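Side-chain contacts in putative streptothricin acetyltransferase (Bacillus anthracis, PDB 3PP9), which probably transfers an acetyl group from acetyl coenzyme A to streptothricin-type antibiotics, as a member of the GNAT acetyltransferase family: residues D163-V166 against Y167-L170; E64-Y67 against N68-I71; R9-E12 against T13-D17. All blocks are in the same frame, centred on the assembly; numbering follows the deposited sequence.

From the N terminus, contact 3 comes first: R9 and E10 end the edge strand 7-10, and the chain turns through L11 and E12 into T13-D17 ahead of strand 25-36. Contact 2 follows in the loop between strands 43-56 and 76-83, a second short turn that packs against the first, L16 and T13 touching Y67, N68 and I71. Their centres are about 11 Å apart, and the packing joins two loops beside strand 76-83. Contact 1 lies late, between strands 158-163 and 178-184, at the other end of the main sheet and at the interface with the second subunit; its centre is about 35 Å from that of contact 3. All three are local turns in series, neither nesting nor crossing.

Contact 1 (D163-V166 against Y167-L170); sequences DFLV and YKGL
K168 N donates a hydrogen bond to the backbone O of L165 at 3.0 Å, the i to i+3 step of a 3-10 turn, and CB and CG of K168 lie close to the same oxygen. In one of its two conformers the K168 chain bends at chi2 (-69°), with CG resting 4.0 Å from CD2 of L165 as the two side chains pass at a slant; in that conformer NZ leaves the turn for a salt bridge with D175. One residue on, G169 N gives a weak bond to V166 O. The turn follows directly on strand 158-163 and is started by an Asx turn: D163 OD1 accepts from L165 N, almost in line with its C-O bond, and also from V166 N at 2.9 Å, from above the carboxylate. OD2 of D163 is taken by Y182 OH of the second subunit. A water bridges D163 O to Y167 N. V166 and Y167 project in the same direction, flank to flank, V166 CG1 touching Y167 CD2 at 4.0 Å. Y167 OH bonds to E140, while W97 of the second subunit meets the Y167 ring edge-to-face; D163 itself joins an antiparallel ladder with that subunit, carrying the sheet across the interface.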
loop_
_atom_site.group_PDB
_atom_site.type_symbol
_atom_site.label_atom_id
_atom_site.label_comp_id
_atom_site.label_asym_id
_atom_site.label_seq_id
_atom_site.Cartn_x
_atom_site.Cartn_y
_atom_site.Cartn_z
ATOM N N ASP A 163 9.003 -3.510 -0.491
ATOM C CA ASP A 163 9.035 -2.635 -1.649
ATOM C C ASP A 163 10.290 -1.759 -1.594
ATOM O O ASP A 163 10.482 -0.977 -0.657
ATOM C CB ASP A 163 7.756 -1.808 -1.701
ATOM C CG ASP A 163 7.581 -1.092 -3.002
ATOM O OD1 ASP A 163 8.537 -0.417 -3.430
ATOM O OD2 ASP A 163 6.454 -1.184 -3.564
ATOM N N PHE A 164 11.103 -1.894 -2.629
ATOM C CA PHE A 164 12.369 -1.173 -2.764
ATOM C C PHE A 164 12.288 0.202 -3.405
ATOM O O PHE A 164 13.276 0.952 -3.342
ATOM C CB PHE A 164 13.352 -1.944 -3.671
ATOM C CG PHE A 164 13.696 -3.319 -3.192
ATOM C CD1 PHE A 164 14.360 -3.501 -1.995
ATOM C CD2 PHE A 164 13.467 -4.419 -4.000
ATOM C CE1 PHE A 164 14.715 -4.781 -1.555
ATOM C CE2 PHE A 164 13.829 -5.702 -3.576
ATOM C CZ PHE A 164 14.459 -5.870 -2.341
ATOM N N LEU A 165 11.160 0.553 -4.013
ATOM C CA LEU A 165 11.070 1.822 -4.707
ATOM C C LEU A 165 10.073 2.822 -4.165
ATOM O O LEU A 165 10.182 4.009 -4.484
ATOM C CB LEU A 165 10.753 1.567 -6.188
ATOM C CG LEU A 165 11.799 0.761 -6.976
ATOM C CD1 LEU A 165 11.383 0.567 -8.436
ATOM C CD2 LEU A 165 13.158 1.427 -6.935
ATOM N N VAL A 166 9.136 2.385 -3.338
ATOM C CA VAL A 166 8.099 3.325 -2.877
ATOM C C VAL A 166 8.710 4.572 -2.193
ATOM O O VAL A 166 8.303 5.718 -2.456
ATOM C CB VAL A 166 7.014 2.638 -2.066
ATOM C CG1 VAL A 166 7.528 2.137 -0.708
ATOM C CG2 VAL A 166 5.791 3.589 -1.913
ATOM N N TYR A 167 9.749 4.362 -1.393
ATOM C CA TYR A 167 10.391 5.505 -0.708
ATOM C C TYR A 167 11.197 6.468 -1.581
ATOM O O TYR A 167 11.481 7.607 -1.149
ATOM C CB TYR A 167 11.212 5.048 0.500
ATOM C CG TYR A 167 10.355 4.680 1.678
ATOM C CD1 TYR A 167 9.796 5.675 2.470
ATOM C CD2 TYR A 167 10.135 3.366 2.038
ATOM C CE1 TYR A 167 9.008 5.371 3.548
ATOM C CE2 TYR A 167 9.338 3.046 3.138
ATOM C CZ TYR A 167 8.776 4.056 3.882
ATOM O OH TYR A 167 7.988 3.763 4.977
ATOM N N LYS A 168 11.555 6.033 -2.785
ATOM C CA LYS A 168 12.294 6.850 -3.737
ATOM C C LYS A 168 11.539 8.118 -4.103
ATOM O O LYS A 168 12.140 9.108 -4.502
ATOM C CB LYS A 168 12.496 6.070 -5.037
ATOM C CG LYS A 168 13.373 4.839 -4.923
ATOM C CD LYS A 168 14.814 5.239 -4.665
ATOM C CE LYS A 168 15.724 4.028 -4.606
ATOM N NZ LYS A 168 17.133 4.463 -4.456
ATOM N N GLY A 169 10.214 8.082 -3.977
ATOM C CA GLY A 169 9.383 9.232 -4.339
ATOM C C GLY A 169 9.641 10.400 -3.408
ATOM O O GLY A 169 9.462 11.551 -3.787
ATOM N N LEU A 170 10.034 10.097 -2.176
ATOM C CA LEU A 170 10.362 11.149 -1.211
ATOM C C LEU A 170 11.834 11.513 -1.385
ATOM O O LEU A 170 12.173 12.689 -1.588
ATOM C CB LEU A 170 10.073 10.698 0.217
ATOM C CG LEU A 170 8.623 10.317 0.545
ATOM C CD1 LEU A 170 8.514 9.895 1.999
ATOM C CD2 LEU A 170 7.656 11.453 0.259
HETATM O O HOH W 1 11.180 1.800 -0.823
#

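Contact 2 (E64-Y67 against N68-I71); sequences ELVY and NEYI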
loop_
_atom_site.group_PDB
_atom_site.type_symbol
_atom_site.label_atom_id
_atom_site.label_comp_id
_atom_site.label_asym_id
_atom_site.label_seq_id
_atom_site.Cartn_x
_atom_site.Cartn_y
_atom_site.Cartn_z
ATOM N N GLU A 64 -0.500 13.401 8.021
ATOM C CA GLU A 64 -0.355 13.814 9.410
ATOM C C GLU A 64 -1.369 13.078 10.282
ATOM O O GLU A 64 -2.482 12.800 9.832
ATOM C CB GLU A 64 -0.583 15.320 9.551
ATOM C CG GLU A 64 0.312 16.197 8.666
ATOM C CD GLU A 64 0.073 17.683 8.879
ATOM O OE1 GLU A 64 -0.774 18.031 9.733
ATOM O OE2 GLU A 64 0.736 18.507 8.200
ATOM N N LEU A 65 -0.981 12.782 11.525
ATOM C CA LEU A 65 -1.849 12.077 12.484
ATOM C C LEU A 65 -2.639 13.057 13.345
ATOM O O LEU A 65 -2.046 13.825 14.119
ATOM C CB LEU A 65 -1.018 11.186 13.411
ATOM C CG LEU A 65 -1.772 10.496 14.548
ATOM C CD1 LEU A 65 -2.914 9.605 14.003
ATOM C CD2 LEU A 65 -0.827 9.680 15.432
ATOM N N VAL A 66 -3.964 13.041 13.211
ATOM C CA VAL A 66 -4.850 13.911 13.987
ATOM C C VAL A 66 -5.711 12.969 14.823
ATOM O O VAL A 66 -6.593 12.298 14.285
ATOM C CB VAL A 66 -5.717 14.770 13.092
ATOM C CG1 VAL A 66 -6.665 15.636 13.933
ATOM C CG2 VAL A 66 -4.845 15.651 12.199
ATOM N N TYR A 67 -5.459 12.929 16.131
ATOM C CA TYR A 67 -6.184 11.989 17.003
ATOM C C TYR A 67 -7.706 12.083 16.909
ATOM O O TYR A 67 -8.413 11.062 16.934
ATOM C CB TYR A 67 -5.786 12.117 18.487
ATOM C CG TYR A 67 -4.315 12.058 18.835
ATOM C CD1 TYR A 67 -3.469 11.135 18.261
ATOM C CD2 TYR A 67 -3.819 12.854 19.856
ATOM C CE1 TYR A 67 -2.120 11.068 18.633
ATOM C CE2 TYR A 67 -2.488 12.810 20.227
ATOM C CZ TYR A 67 -1.645 11.925 19.622
ATOM O OH TYR A 67 -0.325 11.895 20.026
ATOM N N ASN A 68 -8.238 13.298 16.790
ATOM C CA ASN A 68 -9.696 13.489 16.735
ATOM C C ASN A 68 -10.381 12.740 15.590
ATOM O O ASN A 68 -11.567 12.441 15.659
ATOM C CB ASN A 68 -10.003 14.991 16.642
ATOM C CG ASN A 68 -11.461 15.315 16.867
ATOM O OD1 ASN A 68 -12.077 16.051 16.091
ATOM N ND2 ASN A 68 -12.030 14.766 17.926
ATOM N N GLU A 69 -9.633 12.446 14.534
ATOM C CA GLU A 69 -10.170 11.720 13.382
ATOM C C GLU A 69 -10.486 10.274 13.704
ATOM O O GLU A 69 -11.158 9.605 12.920
ATOM C CB GLU A 69 -9.157 11.715 12.228
ATOM C CG GLU A 69 -8.824 13.069 11.662
ATOM C CD GLU A 69 -7.857 12.994 10.486
ATOM O OE1 GLU A 69 -7.427 11.881 10.099
ATOM O OE2 GLU A 69 -7.532 14.061 9.933
ATOM N N TYR A 70 -10.018 9.800 14.856
ATOM C CA TYR A 70 -10.197 8.413 15.286
ATOM C C TYR A 70 -11.185 8.256 16.411
ATOM O O TYR A 70 -11.367 7.157 16.911
ATOM C CB TYR A 70 -8.839 7.800 15.669
ATOM C CG TYR A 70 -7.939 7.651 14.471
ATOM C CD1 TYR A 70 -7.236 8.725 13.964
ATOM C CD2 TYR A 70 -7.792 6.423 13.840
ATOM C CE1 TYR A 70 -6.431 8.584 12.846
ATOM C CE2 TYR A 70 -6.989 6.284 12.724
ATOM C CZ TYR A 70 -6.313 7.355 12.239
ATOM O OH TYR A 70 -5.514 7.216 11.127
ATOM N N ILE A 71 -11.831 9.345 16.801
ATOM C CA ILE A 71 -12.817 9.286 17.873
ATOM C C ILE A 71 -14.210 9.141 17.283
ATOM O O ILE A 71 -14.560 9.826 16.315
ATOM C CB ILE A 71 -12.719 10.529 18.786
ATOM C CG1 ILE A 71 -11.367 10.514 19.492
ATOM C CG2 ILE A 71 -13.859 10.521 19.818
ATOM C CD1 ILE A 71 -11.072 11.697 20.391
HETATM O O HOH W 2 -4.864 11.452 10.863
#
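Two successive i to i+3 bonds wind this surface loop into a short 3-10 turn, E69 N donating to V66 O at 3.1 Å and Y70 N to Y67 O at 2.9 Å. The E69 side chain folds back over V66: with CG anti to the carbonyl carbon (chi1 -63°) and the chain extended beyond, it crosses the valine at about a right angle and lays OE2 3.7 Å from V66 CB. The other carboxylate oxygen, E69 OE1, accepts from a water at 2.7 Å. The same water also donates to E64 O and accepts from V66 N, so three bonds fix it and tie E69 to the backbone of E64 and V66. Y70 turns its ring edge to the backbone, CD1 standing 3.6 Å from V66 O, and Y67 O lies near the ring plane as well. L65 comes to the same ring with one methyl, its CD1 3.8 Å from Y70 CE1, the two side chains at about a right angle. The L65 side chain is about 9 Å from bound acetyl coenzyme A. Y67 stacks its ring on F19 and touches I78 of strand 76-83, while E69 O accepts from Q76 of the same strand. L65 and Y70 both rest on V92 of strand 86-95; L65 also touches D105, and Y70 touches E104, so the turn lies over strands 76-83, 86-95 and 101-108 of the main sheet.

Contact 3 (R9-E12 against T13-D17); sequences RELE and TNDLD
D15 points its side chain back at R9-E12, and nearly every atom of it finds a partner there. CB of D15 sits 3.7 Å from CD1 of L11, the leucine methyl passing alongside it as the two side chains run opposite ways, and also lies close to E12 O, the oxygen that accepts from D15 N in the i to i+3 bond of the turn. A chi1 of -63° keeps D15 CG beside the backbone N, and the carboxylate faces the end of R9, which arrives extended from CG to NE and from the opposite direction. The grip is end-on and twofold: R9 NH1 reaches D15 OD2 at 2.8 Å on its syn lone pair, and R9 NH2 reaches D15 OD1 at 2.9 Å in an almost straight bond (174°). The two flat groups are nearly coplanar, 26° apart. OD2 takes a second donor, E12 N at 2.9 Å, from above the carboxylate plane, while OD1 accepts from a water that also donates to E12 OE1. Beside this pair, R9 NH1 binds E10 O at 3.0 Å, in the guanidinium plane. E12 OE2 lies 3.5 Å from R9 NH1 but well out of that plane, so only the charges attract. Apart from the charged cluster, L11 CD2 meets L16 CD2 at 4.2 Å. With one arginine facing two carboxylates, and D15 buried, the guanidinium and the E12 N-H would be expected to favour an ionised D15 and to offset its repulsion with E12, while the paired bonds hold the carboxylate against rotation and fasten the turn to the end of strand 7-10.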
loop_
_atom_site.group_PDB
_atom_site.type_symbol
_atom_site.label_atom_id
_atom_site.label_comp_id
_atom_site.label_asym_id
_atom_site.label_seq_id
_atom_site.Cartn_x
_atom_site.Cartn_y
_atom_site.Cartn_z
ATOM N N ARG A 9 -7.187 1.700 27.212
ATOM C CA ARG A 9 -8.596 1.975 26.895
ATOM C C ARG A 9 -8.727 2.872 25.679
ATOM O O ARG A 9 -7.785 3.505 25.263
ATOM C CB ARG A 9 -9.381 2.618 28.043
ATOM C CG ARG A 9 -8.911 4.003 28.499
ATOM C CD ARG A 9 -10.029 4.707 29.304
ATOM N NE ARG A 9 -9.583 5.991 29.813
ATOM C CZ ARG A 9 -9.517 7.113 29.097
ATOM N NH1 ARG A 9 -9.794 7.124 27.806
ATOM N NH2 ARG A 9 -9.089 8.238 29.671
ATOM N N GLU A 10 -9.924 2.902 25.114
ATOM C CA GLU A 10 -10.217 3.709 23.942
ATOM C C GLU A 10 -10.093 5.203 24.243
ATOM O O GLU A 10 -10.557 5.699 25.306
ATOM C CB GLU A 10 -11.627 3.384 23.423
ATOM C CG GLU A 10 -12.048 4.133 22.171
ATOM C CD GLU A 10 -13.446 3.704 21.688
ATOM O OE1 GLU A 10 -14.038 2.798 22.288
ATOM O OE2 GLU A 10 -13.921 4.264 20.682
ATOM N N LEU A 11 -9.487 5.909 23.300
ATOM C CA LEU A 11 -9.305 7.360 23.386
ATOM C C LEU A 11 -10.677 8.046 23.409
ATOM O O LEU A 11 -11.594 7.651 22.682
ATOM C CB LEU A 11 -8.530 7.863 22.166
ATOM C CG LEU A 11 -8.216 9.362 22.132
ATOM C CD1 LEU A 11 -7.204 9.680 23.172
ATOM C CD2 LEU A 11 -7.691 9.727 20.757
ATOM N N GLU A 12 -10.783 9.101 24.223
ATOM C CA GLU A 12 -12.009 9.900 24.385
ATOM C C GLU A 12 -11.706 11.347 24.051
ATOM O O GLU A 12 -10.577 11.801 24.185
ATOM C CB GLU A 12 -12.491 9.815 25.851
ATOM C CG GLU A 12 -12.869 8.400 26.302
ATOM C CD GLU A 12 -13.100 8.249 27.812
ATOM O OE1 GLU A 12 -13.070 9.257 28.569
ATOM O OE2 GLU A 12 -13.299 7.089 28.236
ATOM N N THR A 13 -12.729 12.073 23.630
ATOM C CA THR A 13 -12.584 13.478 23.312
ATOM C C THR A 13 -11.939 14.230 24.479
ATOM O O THR A 13 -11.032 15.036 24.292
ATOM C CB THR A 13 -13.953 14.087 23.016
ATOM O OG1 THR A 13 -14.537 13.433 21.879
ATOM C CG2 THR A 13 -13.808 15.567 22.744
ATOM N N ASN A 14 -12.389 13.921 25.689
ATOM C CA ASN A 14 -11.890 14.566 26.889
ATOM C C ASN A 14 -10.387 14.296 27.174
ATOM O O ASN A 14 -9.794 14.959 28.016
ATOM C CB ASN A 14 -12.826 14.257 28.092
ATOM C CG ASN A 14 -14.259 14.869 27.941
ATOM O OD1 ASN A 14 -15.200 14.469 28.656
ATOM N ND2 ASN A 14 -14.425 15.811 27.010
ATOM N N ASP A 15 -9.763 13.347 26.466
ATOM C CA ASP A 15 -8.336 13.065 26.622
ATOM C C ASP A 15 -7.464 13.950 25.737
ATOM O O ASP A 15 -6.266 14.059 25.965
ATOM C CB ASP A 15 -8.003 11.617 26.178
ATOM C CG ASP A 15 -8.684 10.557 27.021
ATOM O OD1 ASP A 15 -8.807 10.747 28.250
ATOM O OD2 ASP A 15 -9.033 9.485 26.452
ATOM N N LEU A 16 -8.055 14.554 24.709
ATOM C CA LEU A 16 -7.277 15.338 23.727
ATOM C C LEU A 16 -6.362 16.445 24.242
ATOM O O LEU A 16 -5.299 16.679 23.666
ATOM C CB LEU A 16 -8.195 15.861 22.608
ATOM C CG LEU A 16 -8.842 14.758 21.760
ATOM C CD1 LEU A 16 -9.856 15.332 20.775
ATOM C CD2 LEU A 16 -7.764 13.935 21.033
ATOM N N ASP A 17 -6.772 17.133 25.305
ATOM C CA ASP A 17 -5.957 18.210 25.882
ATOM C C ASP A 17 -5.031 17.710 26.993
ATOM O O ASP A 17 -4.088 18.404 27.378
ATOM C CB ASP A 17 -6.847 19.334 26.412
ATOM C CG ASP A 17 -7.610 20.046 25.308
ATOM O OD1 ASP A 17 -7.285 19.831 24.120
ATOM O OD2 ASP A 17 -8.521 20.837 25.629
HETATM O O HOH W 3 -11.468 11.433 29.147
#